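Local coordinates for ethanolamine utilization protein EutL (Clostridium perfringens E str. JGS1987, PDB 4TME) that probably forms part of the shell of a bacterial microcompartment for ethanolamine utilization, where ethanolamine binding is thought to control opening of the pore, at residues C[1-10]-C[106-117]; C[121-131]-C[143-153]. All coordinates share one frame; numbering follows the deposited sequence. Where two conformers were deposited one is given.

Both contacts belong to one antiparallel sheet, whose strands 5-6, 112-114, 122-128 and 146-152 lie side by side in that order. Contact 1 joins the first two and contact 2 the last two; their centres are 14 Å apart. The seam between them is strand 112-114 against strand 122-128, where Val-113 N lies 2.7 Å from Tyr-123 O and Ala-115 N lies 2.8 Å from Ile-121 O, both probable hydrogen bonds. Each contact also reaches bound ethanolamine: the Phe-112 ring of contact 1 lies against one molecule, and the side chain of Val-151 in contact 2 is about 4 Å from a second. The rings of Phe-112 and Tyr-124 meet nearly parallel, joining the contacts on the ligand side.

Contact 1. Residues C[1-10]-C[106-117]. With ETA (ethanolamine), chain K.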
loop_
_atom_site.group_PDB
_atom_site.type_symbol
_atom_site.label_atom_id
_atom_site.label_comp_id
_atom_site.label_asym_id
_atom_site.label_seq_id
_atom_site.Cartn_x
_atom_site.Cartn_y
_atom_site.Cartn_z
ATOM N N MET C 1 4.146 -13.990 24.526
ATOM C CA MET C 1 3.572 -13.206 25.655
ATOM C C MET C 1 4.343 -11.896 25.817
ATOM O O MET C 1 5.346 -11.657 25.143
ATOM C CB MET C 1 3.602 -14.029 26.945
ATOM C CG MET C 1 4.968 -14.280 27.489
ATOM S SD MET C 1 4.909 -15.331 28.971
ATOM C CE MET C 1 4.281 -16.856 28.266
ATOM N N LYS C 2 3.861 -11.039 26.700
ATOM C CA LYS C 2 4.429 -9.703 26.839
ATOM C C LYS C 2 5.920 -9.776 27.195
ATOM O O LYS C 2 6.325 -10.607 28.016
ATOM C CB LYS C 2 3.642 -8.928 27.891
ATOM C CG LYS C 2 4.100 -7.516 28.138
ATOM C CD LYS C 2 3.088 -6.807 29.015
ATOM C CE LYS C 2 3.740 -5.946 30.067
ATOM N NZ LYS C 2 2.760 -5.570 31.132
ATOM N N ASN C 3 6.702 -8.924 26.527
ATOM C CA ASN C 3 8.160 -8.778 26.659
ATOM C C ASN C 3 8.961 -9.879 25.934
ATOM O O ASN C 3 10.198 -9.846 25.937
ATOM C CB ASN C 3 8.571 -8.685 28.144
ATOM C CG ASN C 3 8.147 -7.367 28.772
ATOM O OD1 ASN C 3 8.272 -6.301 28.155
ATOM N ND2 ASN C 3 7.590 -7.434 29.979
ATOM N N ASP C 4 8.273 -10.811 25.267
ATOM C CA ASP C 4 8.971 -11.772 24.408
ATOM C C ASP C 4 9.586 -11.047 23.227
ATOM O O ASP C 4 8.978 -10.137 22.650
ATOM C CB ASP C 4 8.032 -12.865 23.874
ATOM C CG ASP C 4 7.706 -13.940 24.897
ATOM O OD1 ASP C 4 8.349 -14.026 25.975
ATOM O OD2 ASP C 4 6.794 -14.738 24.584
ATOM N N LEU C 5 10.790 -11.464 22.851
ATOM C CA LEU C 5 11.373 -11.018 21.593
ATOM C C LEU C 5 10.714 -11.764 20.441
ATOM O O LEU C 5 10.574 -12.983 20.507
ATOM C CB LEU C 5 12.882 -11.282 21.606
ATOM C CG LEU C 5 13.633 -10.770 20.381
ATOM C CD1 LEU C 5 13.965 -9.303 20.589
ATOM C CD2 LEU C 5 14.888 -11.611 20.133
ATOM N N ILE C 6 10.301 -11.059 19.389
ATOM C CA ILE C 6 9.823 -11.719 18.181
ATOM C C ILE C 6 11.037 -11.959 17.270
ATOM O O ILE C 6 11.654 -11.014 16.789
ATOM C CB ILE C 6 8.753 -10.895 17.462
ATOM C CG1 ILE C 6 7.539 -10.733 18.373
ATOM C CG2 ILE C 6 8.306 -11.564 16.173
ATOM C CD1 ILE C 6 7.462 -9.403 18.996
ATOM N N ARG C 7 11.360 -13.218 17.023
ATOM C CA ARG C 7 12.544 -13.519 16.252
ATOM C C ARG C 7 12.376 -13.136 14.782
ATOM O O ARG C 7 11.415 -13.553 14.141
ATOM C CB ARG C 7 12.890 -15.000 16.359
ATOM C CG ARG C 7 14.275 -15.308 15.848
ATOM C CD ARG C 7 14.607 -16.780 16.054
ATOM N NE ARG C 7 13.590 -17.617 15.425
ATOM C CZ ARG C 7 13.634 -18.041 14.165
ATOM N NH1 ARG C 7 14.661 -17.725 13.381
ATOM N NH2 ARG C 7 12.645 -18.788 13.688
ATOM N N PRO C 8 13.303 -12.327 14.240
ATOM C CA PRO C 8 13.294 -11.974 12.816
ATOM C C PRO C 8 13.987 -13.062 12.004
ATOM O O PRO C 8 14.877 -13.742 12.547
ATOM C CB PRO C 8 14.080 -10.667 12.773
ATOM C CG PRO C 8 15.059 -10.829 13.894
ATOM C CD PRO C 8 14.364 -11.602 14.963
ATOM N N ASN C 9 13.578 -13.232 10.748
ATOM C CA ASN C 9 14.094 -14.301 9.886
ATOM C C ASN C 9 14.482 -13.786 8.519
ATOM O O ASN C 9 13.705 -13.095 7.866
ATOM C CB ASN C 9 13.058 -15.417 9.700
ATOM C CG ASN C 9 12.628 -16.032 11.009
ATOM O OD1 ASN C 9 13.352 -16.845 11.581
ATOM N ND2 ASN C 9 11.459 -15.659 11.489
ATOM N N VAL C 10 15.679 -14.150 8.081
ATOM C CA VAL C 10 16.096 -13.850 6.725
ATOM C C VAL C 10 15.472 -14.908 5.815
ATOM O O VAL C 10 15.440 -16.094 6.174
ATOM C CB VAL C 10 17.630 -13.842 6.612
ATOM C CG1 VAL C 10 18.090 -13.682 5.170
ATOM C CG2 VAL C 10 18.177 -12.677 7.472
ATOM N N ILE C 106 21.069 -9.670 12.006
ATOM C CA ILE C 106 19.658 -10.022 12.073
ATOM C C ILE C 106 19.472 -11.150 13.069
ATOM O O ILE C 106 18.461 -11.207 13.767
ATOM C CB ILE C 106 19.125 -10.412 10.693
ATOM C CG1 ILE C 106 19.110 -9.167 9.790
ATOM C CG2 ILE C 106 17.728 -11.008 10.775
ATOM C CD1 ILE C 106 18.734 -9.436 8.361
ATOM N N ASP C 107 20.446 -12.041 13.142
ATOM C CA ASP C 107 20.340 -13.166 14.079
ATOM C C ASP C 107 21.030 -12.910 15.426
ATOM O O ASP C 107 21.307 -13.850 16.159
ATOM C CB ASP C 107 20.899 -14.433 13.435
ATOM C CG ASP C 107 20.287 -15.714 14.028
ATOM O OD1 ASP C 107 19.069 -15.721 14.358
ATOM O OD2 ASP C 107 21.030 -16.709 14.170
ATOM N N SER C 108 21.266 -11.648 15.778
ATOM C CA SER C 108 22.081 -11.325 16.962
ATOM C C SER C 108 21.298 -11.234 18.278
ATOM O O SER C 108 21.910 -11.143 19.357
ATOM C CB SER C 108 22.832 -10.002 16.765
ATOM O OG SER C 108 21.956 -8.888 16.726
ATOM N N GLY C 109 19.972 -11.263 18.194
ATOM C CA GLY C 109 19.102 -11.140 19.358
ATOM C C GLY C 109 18.231 -9.895 19.327
ATOM O O GLY C 109 17.398 -9.677 20.210
ATOM N N VAL C 110 18.438 -9.042 18.333
ATOM C CA VAL C 110 17.590 -7.871 18.190
ATOM C C VAL C 110 16.224 -8.326 17.688
ATOM O O VAL C 110 16.062 -9.460 17.237
ATOM C CB VAL C 110 18.199 -6.820 17.241
ATOM C CG1 VAL C 110 19.467 -6.213 17.865
ATOM C CG2 VAL C 110 18.501 -7.424 15.880
ATOM N N GLY C 111 15.230 -7.462 17.824
ATOM C CA GLY C 111 13.915 -7.769 17.298
ATOM C C GLY C 111 12.847 -6.904 17.904
ATOM O O GLY C 111 13.108 -6.193 18.861
ATOM N N PHE C 112 11.658 -6.969 17.325
ATOM C CA PHE C 112 10.492 -6.351 17.930
ATOM C C PHE C 112 10.157 -7.101 19.213
ATOM O O PHE C 112 10.494 -8.267 19.384
ATOM C CB PHE C 112 9.309 -6.359 16.967
ATOM C CG PHE C 112 9.336 -5.250 15.961
ATOM C CD1 PHE C 112 10.371 -5.161 15.021
ATOM C CD2 PHE C 112 8.340 -4.288 15.944
ATOM C CE1 PHE C 112 10.412 -4.126 14.099
ATOM C CE2 PHE C 112 8.365 -3.261 15.013
ATOM C CZ PHE C 112 9.412 -3.183 14.078
ATOM N N VAL C 113 9.525 -6.396 20.135
ATOM C CA VAL C 113 9.136 -6.942 21.414
ATOM C C VAL C 113 7.621 -6.961 21.527
ATOM O O VAL C 113 6.952 -6.021 21.115
ATOM C CB VAL C 113 9.722 -6.111 22.563
ATOM C CG1 VAL C 113 9.218 -6.622 23.914
ATOM C CG2 VAL C 113 11.244 -6.159 22.503
ATOM N N SER C 114 7.089 -8.049 22.061
ATOM C CA SER C 114 5.649 -8.170 22.247
ATOM C C SER C 114 5.145 -7.305 23.400
ATOM O O SER C 114 5.770 -7.241 24.449
ATOM C CB SER C 114 5.263 -9.629 22.520
ATOM O OG SER C 114 3.870 -9.691 22.839
ATOM N N ALA C 115 3.977 -6.685 23.203
ATOM C CA ALA C 115 3.342 -5.870 24.239
ATOM C C ALA C 115 2.142 -6.566 24.895
ATOM O O ALA C 115 1.523 -5.998 25.798
ATOM C CB ALA C 115 2.903 -4.521 23.634
ATOM N N ASN C 116 1.805 -7.788 24.475
ATOM C CA ASN C 116 0.646 -8.450 25.072
ATOM C C ASN C 116 0.664 -9.974 24.939
ATOM O O ASN C 116 1.617 -10.561 24.408
ATOM C CB ASN C 116 -0.661 -7.873 24.475
ATOM C CG ASN C 116 -0.810 -8.137 22.980
ATOM O OD1 ASN C 116 -0.014 -8.849 22.369
ATOM N ND2 ASN C 116 -1.851 -7.557 22.382
ATOM N N GLU C 117 -0.394 -10.613 25.430
ATOM C CA GLU C 117 -0.339 -12.057 25.671
ATOM C C GLU C 117 -0.211 -12.851 24.379
ATOM O O GLU C 117 0.500 -13.862 24.352
ATOM C CB GLU C 117 -1.574 -12.519 26.452
ATOM C CG GLU C 117 -1.599 -14.023 26.764
ATOM C CD GLU C 117 -0.374 -14.496 27.550
ATOM O OE1 GLU C 117 0.108 -13.744 28.427
ATOM O OE2 GLU C 117 0.108 -15.622 27.287
HETATM C CA ETA K . 7.280 -3.791 11.563
HETATM N N ETA K . 6.918 -3.860 10.163
HETATM C C ETA K . 7.285 -5.178 12.188
HETATM O O ETA K . 8.128 -6.074 11.511
HETATM O O HOH W 1 1.444 -11.603 28.409
HETATM O O HOH W 2 11.574 -8.877 15.146
#
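Leu-5 and Ile-6 lay a short edge strand antiparallel against strand 112-114 of an antiparallel sheet in this BMC (bacterial microcompartment) shell protein, and their branches fill hollows along its backbone. Leu-5, its CG swung anti to the backbone N (chi1 -176°), sends both methyls over the loop before Phe-112; CD2 comes 3.2 Å from Gly-109 O, and CD1 sits beside Gly-111 N. Gly-111 suits both its backbone angles, open in practice to glycine, and the close approach of Ile-6 O. From the other face of the sheet, Ile-6 folds CD1 back over the neighbouring strand, 3.4 Å from Ser-114 N. Pro-8, with no N-H that would need an acceptor, sets CG against Ile-106 O and CD against Val-110 O. Further along, Val-10 and Ile-106 cross at about a right angle and fit tightly, Val-10 CG2 to Ile-106 CD1 3.4 Å.

At the N-terminus a type II turn from Met-1 to Asp-4 presents Asn-3 N to Ser-114 O at 2.8 Å, while Asp-4 O accepts from Ser-114 N. Small Ser-114 lets Met-1 O approach its CB; its OG accepts from the backbone N-H of Asn-116 in an ST turn and also pairs with Asp-119. A water spans Ile-6 O and Phe-112 N where the strands part. Beyond it the Phe-112 ring offers one face to ethanolamine, with CZ 3.4 Å from the ligand's CA.

Contact 2. Residues C[121-131]-C[143-153]; sequences ICYYAQCVSRT and EGEALAYLVAP
Tyr-124, Gln-126 and Val-128 each pair with a residue of strand 146-152 through two backbone hydrogen bonds, giving and receiving one apiece with Val-151, Tyr-149 and Leu-147. The strands run antiparallel, at 175°. Tyr-124 N lies 2.8 Å from Val-151 O; Gln-126 N lies 3.0 Å from Tyr-149 O. Where these bonds end, Thr-131 takes over: both its N and its OG1 donate to Glu-145 O, the hydroxyl at 2.8 Å. OG1 stands between the backbone N and the carbonyl carbon (chi1 51°), which leaves CG2 to lie across Leu-147 CD1 at 3.6 Å, a double duty that suits threonine. Gly-144 N reaches Thr-131 O and OG1 through two weak, bent bonds. At the opposite end buried Cys-122 O lacks a partner, since Pro-153 CD, 3.3 Å from Cys-122 O, takes the place of an N-H.

On the face carrying Val-151, the edge of Tyr-124 meets the face of Tyr-149 in a T-shaped stack, planes at 78°. Helix 44-57 satisfies both hydroxyls, Tyr-124 OH through Thr-49 and Tyr-149 OH through Asp-45 of the ethanolamine pockets. Helices 154-167 and 193-212 cover the other face, as in the alpha/beta BMC fold; the ethanolamine site lies on the tyrosine side.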
loop_
_atom_site.group_PDB
_atom_site.type_symbol
_atom_site.label_atom_id
_atom_site.label_comp_id
_atom_site.label_asym_id
_atom_site.label_seq_id
_atom_site.Cartn_x
_atom_site.Cartn_y
_atom_site.Cartn_z
ATOM N N ILE C 121 0.312 -7.065 19.524
ATOM C CA ILE C 121 0.869 -5.712 19.469
ATOM C C ILE C 121 2.345 -5.864 19.743
ATOM O O ILE C 121 2.721 -6.564 20.673
ATOM C CB ILE C 121 0.238 -4.757 20.525
ATOM C CG1 ILE C 121 -1.266 -4.626 20.290
ATOM C CG2 ILE C 121 0.889 -3.382 20.466
ATOM C CD1 ILE C 121 -2.004 -3.899 21.400
ATOM N N CYS C 122 3.182 -5.214 18.942
ATOM C CA CYS C 122 4.620 -5.288 19.124
ATOM C C CYS C 122 5.279 -3.975 18.727
ATOM O O CYS C 122 4.693 -3.169 17.980
ATOM C CB CYS C 122 5.211 -6.429 18.299
ATOM S SG CYS C 122 5.013 -6.181 16.517
ATOM N N TYR C 123 6.507 -3.775 19.196
ATOM C CA TYR C 123 7.205 -2.528 18.944
ATOM C C TYR C 123 8.703 -2.753 18.898
ATOM O O TYR C 123 9.218 -3.780 19.351
ATOM C CB TYR C 123 6.887 -1.502 20.040
ATOM C CG TYR C 123 7.291 -1.972 21.418
ATOM C CD1 TYR C 123 6.418 -2.705 22.214
ATOM C CD2 TYR C 123 8.545 -1.684 21.931
ATOM C CE1 TYR C 123 6.794 -3.144 23.477
ATOM C CE2 TYR C 123 8.924 -2.118 23.177
ATOM C CZ TYR C 123 8.047 -2.842 23.951
ATOM O OH TYR C 123 8.441 -3.262 25.201
ATOM N N TYR C 124 9.381 -1.768 18.333
ATOM C CA TYR C 124 10.843 -1.737 18.222
ATOM C C TYR C 124 11.315 -0.501 18.949
ATOM O O TYR C 124 10.801 0.586 18.703
ATOM C CB TYR C 124 11.234 -1.675 16.757
ATOM C CG TYR C 124 12.690 -1.957 16.366
ATOM C CD1 TYR C 124 13.313 -3.141 16.725
ATOM C CD2 TYR C 124 13.373 -1.077 15.519
ATOM C CE1 TYR C 124 14.602 -3.404 16.314
ATOM C CE2 TYR C 124 14.672 -1.339 15.101
ATOM C CZ TYR C 124 15.266 -2.506 15.490
ATOM O OH TYR C 124 16.568 -2.788 15.047
ATOM N N ALA C 125 12.276 -0.667 19.840
ATOM C CA ALA C 125 12.831 0.456 20.583
ATOM C C ALA C 125 14.324 0.201 20.707
ATOM O O ALA C 125 14.811 -0.267 21.741
ATOM C CB ALA C 125 12.178 0.589 21.937
ATOM N N GLN C 126 15.023 0.461 19.609
ATOM C CA GLN C 126 16.405 0.031 19.443
ATOM C C GLN C 126 17.312 1.234 19.567
ATOM O O GLN C 126 17.149 2.230 18.862
ATOM C CB GLN C 126 16.582 -0.652 18.085
ATOM C CG GLN C 126 18.015 -1.098 17.751
ATOM C CD GLN C 126 18.493 -2.292 18.562
ATOM O OE1 GLN C 126 17.712 -2.971 19.235
ATOM N NE2 GLN C 126 19.797 -2.547 18.506
ATOM N N CYS C 127 18.272 1.144 20.472
ATOM C CA CYS C 127 19.266 2.175 20.590
ATOM C C CYS C 127 20.406 1.794 19.652
ATOM O O CYS C 127 21.071 0.784 19.865
ATOM C CB CYS C 127 19.743 2.307 22.030
ATOM S SG CYS C 127 20.893 3.674 22.262
ATOM N N VAL C 128 20.582 2.570 18.596
ATOM C CA VAL C 128 21.692 2.388 17.663
ATOM C C VAL C 128 22.804 3.258 18.219
ATOM O O VAL C 128 22.778 4.477 18.077
ATOM C CB VAL C 128 21.322 2.788 16.229
ATOM C CG1 VAL C 128 22.522 2.629 15.285
ATOM C CG2 VAL C 128 20.131 1.983 15.730
ATOM N N SER C 129 23.765 2.649 18.894
ATOM C CA SER C 129 24.708 3.451 19.654
ATOM C C SER C 129 25.756 4.091 18.740
ATOM O O SER C 129 26.336 5.113 19.098
ATOM C CB SER C 129 25.370 2.609 20.740
ATOM O OG SER C 129 26.138 1.584 20.165
ATOM N N ARG C 130 25.954 3.516 17.549
ATOM C CA ARG C 130 26.924 4.042 16.598
ATOM C C ARG C 130 26.449 3.853 15.153
ATOM O O ARG C 130 26.639 2.780 14.555
ATOM C CB ARG C 130 28.263 3.352 16.835
ATOM C CG ARG C 130 29.431 3.941 16.082
ATOM C CD ARG C 130 30.723 3.214 16.457
ATOM N NE ARG C 130 31.893 3.904 15.932
ATOM C CZ ARG C 130 33.148 3.514 16.131
ATOM N NH1 ARG C 130 33.412 2.420 16.838
ATOM N NH2 ARG C 130 34.142 4.218 15.614
ATOM N N THR C 131 25.835 4.883 14.575
ATOM C CA THR C 131 25.261 4.742 13.232
ATOM C C THR C 131 26.354 4.527 12.173
ATOM O O THR C 131 27.461 5.044 12.299
ATOM C CB THR C 131 24.440 5.965 12.794
ATOM O OG1 THR C 131 25.201 7.162 12.984
ATOM C CG2 THR C 131 23.112 6.059 13.570
ATOM N N GLU C 143 27.887 10.460 10.849
ATOM C CA GLU C 143 28.178 9.055 10.991
ATOM C C GLU C 143 28.784 8.775 12.363
ATOM O O GLU C 143 29.689 9.481 12.824
ATOM C CB GLU C 143 29.136 8.629 9.878
ATOM C CG GLU C 143 28.883 7.299 9.299
ATOM C CD GLU C 143 29.728 7.092 8.072
ATOM O OE1 GLU C 143 29.241 7.397 6.957
ATOM O OE2 GLU C 143 30.888 6.680 8.245
ATOM N N GLY C 144 28.278 7.745 13.020
ATOM C CA GLY C 144 28.777 7.350 14.317
ATOM C C GLY C 144 27.964 7.935 15.462
ATOM O O GLY C 144 28.154 7.558 16.604
ATOM N N GLU C 145 27.082 8.878 15.163
ATOM C CA GLU C 145 26.178 9.413 16.178
ATOM C C GLU C 145 25.129 8.370 16.548
ATOM O O GLU C 145 24.879 7.456 15.774
ATOM C CB GLU C 145 25.505 10.691 15.675
ATOM C CG GLU C 145 26.431 11.890 15.672
ATOM C CD GLU C 145 26.831 12.281 17.063
ATOM O OE1 GLU C 145 25.945 12.726 17.831
ATOM O OE2 GLU C 145 28.024 12.123 17.396
ATOM N N ALA C 146 24.517 8.523 17.726
ATOM C CA ALA C 146 23.524 7.559 18.203
ATOM C C ALA C 146 22.116 7.903 17.722
ATOM O O ALA C 146 21.797 9.076 17.483
ATOM C CB ALA C 146 23.542 7.494 19.718
ATOM N N LEU C 147 21.278 6.880 17.616
ATOM C CA LEU C 147 19.845 7.061 17.348
ATOM C C LEU C 147 18.994 6.221 18.270
ATOM O O LEU C 147 19.405 5.142 18.687
ATOM C CB LEU C 147 19.468 6.659 15.903
ATOM C CG LEU C 147 19.917 7.512 14.734
ATOM C CD1 LEU C 147 19.563 6.801 13.467
ATOM C CD2 LEU C 147 19.268 8.901 14.803
ATOM N N ALA C 148 17.780 6.711 18.554
ATOM C CA ALA C 148 16.693 5.864 18.992
ATOM C C ALA C 148 15.832 5.533 17.767
ATOM O O ALA C 148 15.332 6.427 17.111
ATOM C CB ALA C 148 15.858 6.558 20.057
ATOM N N TYR C 149 15.711 4.254 17.457
ATOM C CA TYR C 149 14.927 3.765 16.315
ATOM C C TYR C 149 13.636 3.196 16.886
ATOM O O TYR C 149 13.644 2.136 17.508
ATOM C CB TYR C 149 15.762 2.728 15.554
ATOM C CG TYR C 149 15.258 2.321 14.175
ATOM C CD1 TYR C 149 13.919 2.406 13.812
ATOM C CD2 TYR C 149 16.159 1.832 13.233
ATOM C CE1 TYR C 149 13.488 2.007 12.531
ATOM C CE2 TYR C 149 15.755 1.437 11.991
ATOM C CZ TYR C 149 14.427 1.506 11.641
ATOM O OH TYR C 149 14.045 1.103 10.392
ATOM N N LEU C 150 12.549 3.969 16.745
ATOM C CA LEU C 150 11.290 3.717 17.458
ATOM C C LEU C 150 10.189 3.373 16.457
ATOM O O LEU C 150 9.907 4.178 15.563
ATOM C CB LEU C 150 10.892 4.954 18.264
ATOM C CG LEU C 150 11.987 5.500 19.189
ATOM C CD1 LEU C 150 11.506 6.738 19.952
ATOM C CD2 LEU C 150 12.469 4.439 20.164
ATOM N N VAL C 151 9.596 2.185 16.590
ATOM C CA VAL C 151 8.536 1.750 15.681
ATOM C C VAL C 151 7.417 1.061 16.454
ATOM O O VAL C 151 7.676 0.243 17.315
ATOM C CB VAL C 151 9.073 0.781 14.603
ATOM C CG1 VAL C 151 7.964 0.410 13.610
ATOM C CG2 VAL C 151 10.243 1.404 13.861
ATOM N N ALA C 152 6.173 1.413 16.146
ATOM C CA ALA C 152 5.021 0.725 16.718
ATOM C C ALA C 152 3.824 0.902 15.793
ATOM O O ALA C 152 3.903 1.618 14.802
ATOM C CB ALA C 152 4.710 1.271 18.121
ATOM N N PRO C 153 2.707 0.228 16.101
ATOM C CA PRO C 153 1.539 0.456 15.239
ATOM C C PRO C 153 1.071 1.917 15.359
ATOM O O PRO C 153 1.494 2.611 16.273
ATOM C CB PRO C 153 0.510 -0.544 15.775
ATOM C CG PRO C 153 1.363 -1.630 16.424
ATOM C CD PRO C 153 2.480 -0.857 17.070
#